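Side-chain contacts in L-lysine 6-monooxygenase (Pseudomonas syringae pv. tomato, PDB 5CQF), which probably hydroxylates the side-chain amino group of L-lysine with the help of FAD and NADPH, a step in siderophore biosynthesis: residues 162-167 with 359-364; 317-320 with 325-328; 374-379 with 394-399. All blocks are in the same frame, centred on the assembly; numbering follows the deposited sequence.

Contact 1 of 3, residues 162-167 with 359-364; sequences RNLVLS and PLLSGL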
# COMPACT_ATOMS: atom_id res chain seq x y z
N ARG A 162 29.04 6.16 -42.49
CA ARG A 162 29.76 7.18 -41.70
C ARG A 162 29.19 7.31 -40.26
O ARG A 162 29.78 8.01 -39.43
CB ARG A 162 29.66 8.56 -42.37
CG ARG A 162 30.35 8.70 -43.73
CD ARG A 162 30.25 10.14 -44.25
NE ARG A 162 30.64 10.27 -45.66
CZ ARG A 162 31.87 10.56 -46.12
NH1 ARG A 162 32.91 10.77 -45.30
NH2 ARG A 162 32.08 10.64 -47.43
N ASN A 163 28.05 6.68 -39.98
CA ASN A 163 27.35 6.93 -38.72
C ASN A 163 27.00 5.65 -38.02
O ASN A 163 26.22 4.86 -38.53
CB ASN A 163 26.12 7.78 -38.98
CG ASN A 163 26.49 9.14 -39.55
OD1 ASN A 163 27.20 9.92 -38.89
ND2 ASN A 163 26.07 9.42 -40.78
N LEU A 164 27.61 5.44 -36.85
CA LEU A 164 27.50 4.15 -36.17
C LEU A 164 26.93 4.32 -34.76
O LEU A 164 27.38 5.18 -34.01
CB LEU A 164 28.88 3.50 -36.08
CG LEU A 164 28.90 2.09 -35.48
CD1 LEU A 164 28.26 1.09 -36.43
CD2 LEU A 164 30.31 1.65 -35.12
N VAL A 165 25.94 3.49 -34.41
CA VAL A 165 25.37 3.47 -33.06
C VAL A 165 25.58 2.10 -32.45
O VAL A 165 25.24 1.09 -33.07
CB VAL A 165 23.87 3.82 -33.07
CG1 VAL A 165 23.31 3.86 -31.65
CG2 VAL A 165 23.65 5.16 -33.77
N LEU A 166 26.16 2.04 -31.26
CA LEU A 166 26.35 0.75 -30.59
C LEU A 166 25.35 0.67 -29.51
O LEU A 166 25.40 1.46 -28.61
CB LEU A 166 27.73 0.63 -29.96
CG LEU A 166 28.82 0.02 -30.83
CD1 LEU A 166 29.14 0.95 -31.97
CD2 LEU A 166 30.05 -0.22 -29.96
N SER A 167 24.44 -0.30 -29.63
CA SER A 167 23.27 -0.49 -28.76
C SER A 167 23.25 -1.95 -28.36
O SER A 167 22.17 -2.55 -28.27
CB SER A 167 21.95 -0.18 -29.51
OG SER A 167 21.73 1.21 -29.75
N PRO A 359 34.95 -4.25 -27.58
CA PRO A 359 35.71 -5.10 -28.51
C PRO A 359 35.42 -4.80 -29.97
O PRO A 359 36.34 -4.83 -30.77
CB PRO A 359 35.22 -6.52 -28.18
CG PRO A 359 34.76 -6.43 -26.76
CD PRO A 359 34.24 -5.03 -26.56
N LEU A 360 34.15 -4.52 -30.31
CA LEU A 360 33.78 -4.23 -31.70
C LEU A 360 34.47 -2.99 -32.29
O LEU A 360 34.54 -2.84 -33.49
CB LEU A 360 32.26 -4.11 -31.87
CG LEU A 360 31.44 -5.41 -31.82
CD1 LEU A 360 29.96 -5.12 -32.03
CD2 LEU A 360 31.94 -6.41 -32.86
N LEU A 361 34.97 -2.10 -31.44
CA LEU A 361 35.69 -0.93 -31.91
C LEU A 361 37.22 -1.11 -31.90
O LEU A 361 37.95 -0.14 -32.11
CB LEU A 361 35.28 0.28 -31.07
CG LEU A 361 33.82 0.64 -31.25
CD1 LEU A 361 33.45 1.80 -30.35
CD2 LEU A 361 33.52 1.01 -32.68
N SER A 362 37.70 -2.34 -31.68
CA SER A 362 39.13 -2.67 -31.60
C SER A 362 39.94 -2.06 -32.71
O SER A 362 40.97 -1.44 -32.47
CB SER A 362 39.33 -4.18 -31.70
OG SER A 362 38.95 -4.81 -30.51
N GLY A 363 39.47 -2.28 -33.93
CA GLY A 363 40.19 -1.87 -35.14
C GLY A 363 40.15 -0.38 -35.45
O GLY A 363 40.85 0.08 -36.35
N LEU A 364 39.34 0.38 -34.71
CA LEU A 364 39.23 1.81 -34.96
C LEU A 364 40.02 2.62 -33.93
O LEU A 364 40.03 3.83 -34.01
CB LEU A 364 37.77 2.26 -35.01
CG LEU A 364 36.80 1.67 -36.04
CD1 LEU A 364 37.16 2.10 -37.45
CD2 LEU A 364 36.76 0.15 -35.96
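Strand 163-166 and the 3-10 segment 359-364 keep their backbones well apart, the CA atoms of Leu166 and Leu360 being nearest at 9.0 Å, and Leu361 spans the gap to Leu164 and Leu166. Its two branches divide the work. CD1 lies 4.0 Å from Leu166 CD2, and these two side chains meet end-on. The other branch, CD2, lies 4.1 Å from Leu164 CD2, where the side chains pass in opposite senses. Leu361 carries its fork outward on an extended stem, with CD1, the branch that meets Leu166, continuing the chain away from CA (chi2 177°). Leu166 is turned off the staggered position (chi1 -91°) and presents its CD2 to the fork. Behind Leu361 the turn is braced: Pro359 O accepts from both Ser362 N and Ser362 OG, the hydroxyl at 2.6 Å on a lone pair in the carbonyl plane. Ile138 also covers Leu164, while Val165, on the other side of the strand, packs against helix 412-428. With no hydrogen bond across and 128 Å² buried, the contact rests on dispersion and the hydrophobic effect, setting position by methyl packing rather than by polar direction.

Contact 2 of 3, residues 317-320 with 325-328; sequences SAIE and GYRV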
# COMPACT_ATOMS: atom_id res chain seq x y z
N SER A 317 37.26 -16.94 -1.32
CA SER A 317 38.71 -16.92 -1.27
C SER A 317 39.34 -18.18 -1.87
O SER A 317 40.53 -18.22 -2.14
CB SER A 317 39.13 -16.77 0.20
OG SER A 317 38.61 -17.85 0.97
N ALA A 318 38.54 -19.23 -2.04
CA ALA A 318 38.94 -20.44 -2.79
C ALA A 318 37.71 -21.25 -3.20
O ALA A 318 36.69 -21.25 -2.51
CB ALA A 318 39.90 -21.30 -1.98
N ILE A 319 37.81 -21.94 -4.32
CA ILE A 319 36.74 -22.80 -4.82
C ILE A 319 37.34 -23.91 -5.67
O ILE A 319 38.26 -23.66 -6.45
CB ILE A 319 35.73 -21.97 -5.64
CG1 ILE A 319 34.66 -22.88 -6.27
CG2 ILE A 319 36.41 -21.17 -6.73
CD1 ILE A 319 33.44 -22.13 -6.75
N GLU A 320 36.84 -25.13 -5.53
CA GLU A 320 37.24 -26.19 -6.42
C GLU A 320 36.09 -27.11 -6.73
O GLU A 320 35.21 -27.30 -5.91
CB GLU A 320 38.46 -26.97 -5.90
CG GLU A 320 38.32 -27.59 -4.52
CD GLU A 320 39.56 -28.39 -4.11
OE1 GLU A 320 40.26 -27.96 -3.16
OE2 GLU A 320 39.86 -29.45 -4.74
N GLY A 325 30.41 -32.01 -6.09
CA GLY A 325 30.02 -30.60 -6.20
C GLY A 325 31.17 -29.62 -6.06
O GLY A 325 32.25 -29.84 -6.61
N TYR A 326 30.94 -28.51 -5.34
CA TYR A 326 31.95 -27.49 -5.14
C TYR A 326 32.27 -27.36 -3.68
O TYR A 326 31.38 -27.50 -2.84
CB TYR A 326 31.48 -26.13 -5.67
CG TYR A 326 31.20 -26.17 -7.15
CD1 TYR A 326 32.18 -25.87 -8.08
CD2 TYR A 326 29.95 -26.55 -7.62
CE1 TYR A 326 31.91 -25.93 -9.44
CE2 TYR A 326 29.68 -26.62 -8.97
CZ TYR A 326 30.66 -26.32 -9.87
OH TYR A 326 30.37 -26.41 -11.20
N ARG A 327 33.55 -27.11 -3.38
CA ARG A 327 34.03 -26.80 -2.05
C ARG A 327 34.44 -25.33 -2.08
O ARG A 327 35.38 -24.94 -2.77
CB ARG A 327 35.19 -27.72 -1.69
CG ARG A 327 35.66 -27.64 -0.24
CD ARG A 327 36.99 -28.40 -0.05
NE ARG A 327 37.69 -28.16 1.23
CZ ARG A 327 38.35 -27.04 1.57
NH1 ARG A 327 38.41 -25.97 0.76
NH2 ARG A 327 38.94 -26.98 2.76
N VAL A 328 33.71 -24.50 -1.34
CA VAL A 328 33.86 -23.05 -1.44
C VAL A 328 34.33 -22.47 -0.12
O VAL A 328 33.70 -22.69 0.92
CB VAL A 328 32.54 -22.37 -1.82
CG1 VAL A 328 32.78 -20.90 -2.08
CG2 VAL A 328 31.94 -23.03 -3.05
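A beta hairpin built from strands 314-322 and 325-332 contains this contact, in which Ile319 pairs with Val328 and Glu320 with Arg327; the axes of the short segments approach to 4.8 Å and run antiparallel at 163°. Glu320 and Arg327 form the hydrogen-bonded pair. Arg327 N gives to Glu320 O at 3.0 Å, almost in line with the carbonyl bond and fairly straight at hydrogen (167°), whereas Glu320 N reaches Arg327 O at 3.1 Å from a direction tilted from the carbonyl plane and with a more bent angle. Arg327 O is also approached by Ile319 CA, at 3.3 Å, in a CA-H...O contact. On the face that carries Ile319 and Val328, the isoleucine holds CG1 opposite its own backbone N (chi1 175°), which brings CD1 alongside Val328 CG2 at 4.1 Å; the same methyl is 4.2 Å from CD1 of Tyr326, meeting the ring obliquely. The phenol continues outward to Thr185, to which its OH is hydrogen-bonded, and the ring stacks with His321. On the other face the aliphatic stems of Glu320 and Arg327 run together, but Glu320 OE1 stays 4.8 Å from Arg327 NH1. Farther along, Ser317 and Ala318 both face Glu329 in a classic beta bulge. The chemistry is thus two-sided: the paired backbone hydrogen bonds fix the register, apolar groups seal the face turned to Leu186, and on the exposed face the opposite charges may attract each other without forming a salt bridge.

Contact 3 of 3, residues 374-379 with 394-399; sequences GGLLID and IWVNGL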
# COMPACT_ATOMS: atom_id res chain seq x y z
N GLY A 374 42.39 5.54 -21.03
CA GLY A 374 42.64 4.98 -22.36
C GLY A 374 41.37 4.61 -23.11
O GLY A 374 41.39 4.50 -24.34
N GLY A 375 40.26 4.45 -22.39
CA GLY A 375 38.99 4.09 -23.02
C GLY A 375 38.32 5.20 -23.83
O GLY A 375 38.89 6.26 -24.08
N LEU A 376 37.07 4.95 -24.20
CA LEU A 376 36.31 5.85 -25.03
C LEU A 376 36.03 7.14 -24.30
O LEU A 376 35.78 7.12 -23.11
CB LEU A 376 34.98 5.21 -25.45
CG LEU A 376 34.82 4.66 -26.88
CD1 LEU A 376 36.10 4.10 -27.46
CD2 LEU A 376 33.70 3.61 -26.91
N LEU A 377 36.06 8.24 -25.05
CA LEU A 377 35.74 9.55 -24.53
C LEU A 377 34.37 9.95 -25.07
O LEU A 377 34.20 10.23 -26.25
CB LEU A 377 36.81 10.56 -24.95
CG LEU A 377 36.69 11.98 -24.41
CD1 LEU A 377 36.48 12.03 -22.90
CD2 LEU A 377 37.97 12.73 -24.80
N ILE A 378 33.38 9.95 -24.19
CA ILE A 378 31.97 10.04 -24.63
C ILE A 378 31.34 11.33 -24.09
O ILE A 378 31.46 11.63 -22.91
CB ILE A 378 31.16 8.79 -24.20
CG1 ILE A 378 31.85 7.53 -24.74
CG2 ILE A 378 29.74 8.86 -24.73
CD1 ILE A 378 31.36 6.22 -24.17
N ASP A 379 30.66 12.09 -24.95
CA ASP A 379 30.10 13.35 -24.49
C ASP A 379 28.69 13.13 -23.92
O ASP A 379 28.25 11.97 -23.76
CB ASP A 379 30.18 14.40 -25.60
CG ASP A 379 29.17 14.22 -26.66
OD1 ASP A 379 28.22 13.46 -26.39
OD2 ASP A 379 29.30 14.85 -27.75
N ILE A 394 30.26 8.16 -34.19
CA ILE A 394 29.91 6.97 -33.45
C ILE A 394 29.25 7.40 -32.15
O ILE A 394 29.66 8.39 -31.54
CB ILE A 394 31.15 6.10 -33.17
CG1 ILE A 394 31.91 5.78 -34.47
CG2 ILE A 394 30.74 4.81 -32.48
CD1 ILE A 394 33.34 5.36 -34.25
N TRP A 395 28.24 6.63 -31.76
CA TRP A 395 27.48 6.85 -30.53
C TRP A 395 27.47 5.55 -29.77
O TRP A 395 27.34 4.49 -30.40
CB TRP A 395 26.05 7.22 -30.84
CG TRP A 395 25.86 8.60 -31.39
CD1 TRP A 395 25.58 9.74 -30.69
CD2 TRP A 395 25.90 8.99 -32.77
NE1 TRP A 395 25.47 10.80 -31.54
CE2 TRP A 395 25.66 10.37 -32.82
CE3 TRP A 395 26.16 8.31 -33.95
CZ2 TRP A 395 25.65 11.08 -34.01
CZ3 TRP A 395 26.14 9.02 -35.14
CH2 TRP A 395 25.89 10.39 -35.16
N VAL A 396 27.60 5.61 -28.45
CA VAL A 396 27.34 4.44 -27.61
C VAL A 396 26.05 4.67 -26.84
O VAL A 396 25.99 5.53 -25.99
CB VAL A 396 28.49 4.11 -26.65
CG1 VAL A 396 28.17 2.87 -25.82
CG2 VAL A 396 29.77 3.89 -27.42
N ASN A 397 25.01 3.90 -27.17
CA ASN A 397 23.66 4.11 -26.62
C ASN A 397 23.45 3.40 -25.29
O ASN A 397 22.69 2.43 -25.19
CB ASN A 397 22.62 3.66 -27.64
CG ASN A 397 21.24 4.19 -27.33
OD1 ASN A 397 21.03 4.84 -26.32
ND2 ASN A 397 20.28 3.90 -28.22
N GLY A 398 24.11 3.90 -24.26
CA GLY A 398 24.01 3.29 -22.92
C GLY A 398 24.66 4.19 -21.88
O GLY A 398 25.32 5.17 -22.23
N LEU A 399 24.43 3.87 -20.62
CA LEU A 399 25.12 4.51 -19.52
C LEU A 399 26.33 3.69 -19.08
O LEU A 399 26.44 2.51 -19.41
CB LEU A 399 24.16 4.70 -18.35
CG LEU A 399 23.11 5.80 -18.60
CD1 LEU A 399 22.06 5.80 -17.50
CD2 LEU A 399 23.76 7.17 -18.69
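No flat group bridges Leu376 and Ile378 to Val396, which meet through methyl groups alone; the nearby flat groups are engaged with other partners. The CB of Trp395 points away from residues 374-379, and the indole packs against Ala425 and Leu426 of helix 412-428 and against Asn163 and Val165 of the adjoining strand. The amide of Asn397 is held by other partners, its OD1 taking a hydrogen bond from Arg418 NE and its ND2 a weak one with Ser167 OG.

Across the contact, one methyl does all the touching for the strand. Val396 CG2, opposite its own carbonyl carbon while CG1 is opposite the backbone N (chi1 -179°), is the branch that faces both side chains of the loop. Leu376 CD2 comes to 4.0 Å, the two side chains crossing at a slant, and Ile378 CD1 closes to 4.3 Å. Leu376 adopts an unusual twist, with chi1 at -103°, and is also packed by Pro358, Leu368 and Val384, while its carbonyl O accepts from Arg402. Ile378 also touches Ser403 and His404 of the short helix 401-404. The interface is small, 100 Å² in all, and wholly apolar. Beyond Val396 the chain bends through an inverse gamma turn centred on Asn397. Helix 412-428 packs on strand 393-396, outermost in its parallel sheet within this chain; this layering is consistent with the family's Rossmann-like fold, the loop covering the edge strand.

Overall arrangement
Contacts 1 and 3 are neighbours, their centres 10 Å apart, and share one parallel sheet: strands 163-166 and 393-396 lie side by side, joined by probable hydrogen bonds from Trp395 N to Leu164 O and from Leu166 N to Trp395 O. Contact 2 belongs to a separate antiparallel sheet, its centre 39 Å from contact 1 and 38 Å from contact 3. Along the chain, contact 2 falls between the two halves of contact 1, and contact 3 follows both. The chain thus departs from the first sheet, builds the second parallel sheet and the hairpin, and then returns, consistent with a flavoenzyme that uses FAD and probably NADPH, with its parts built from discontinuous segments.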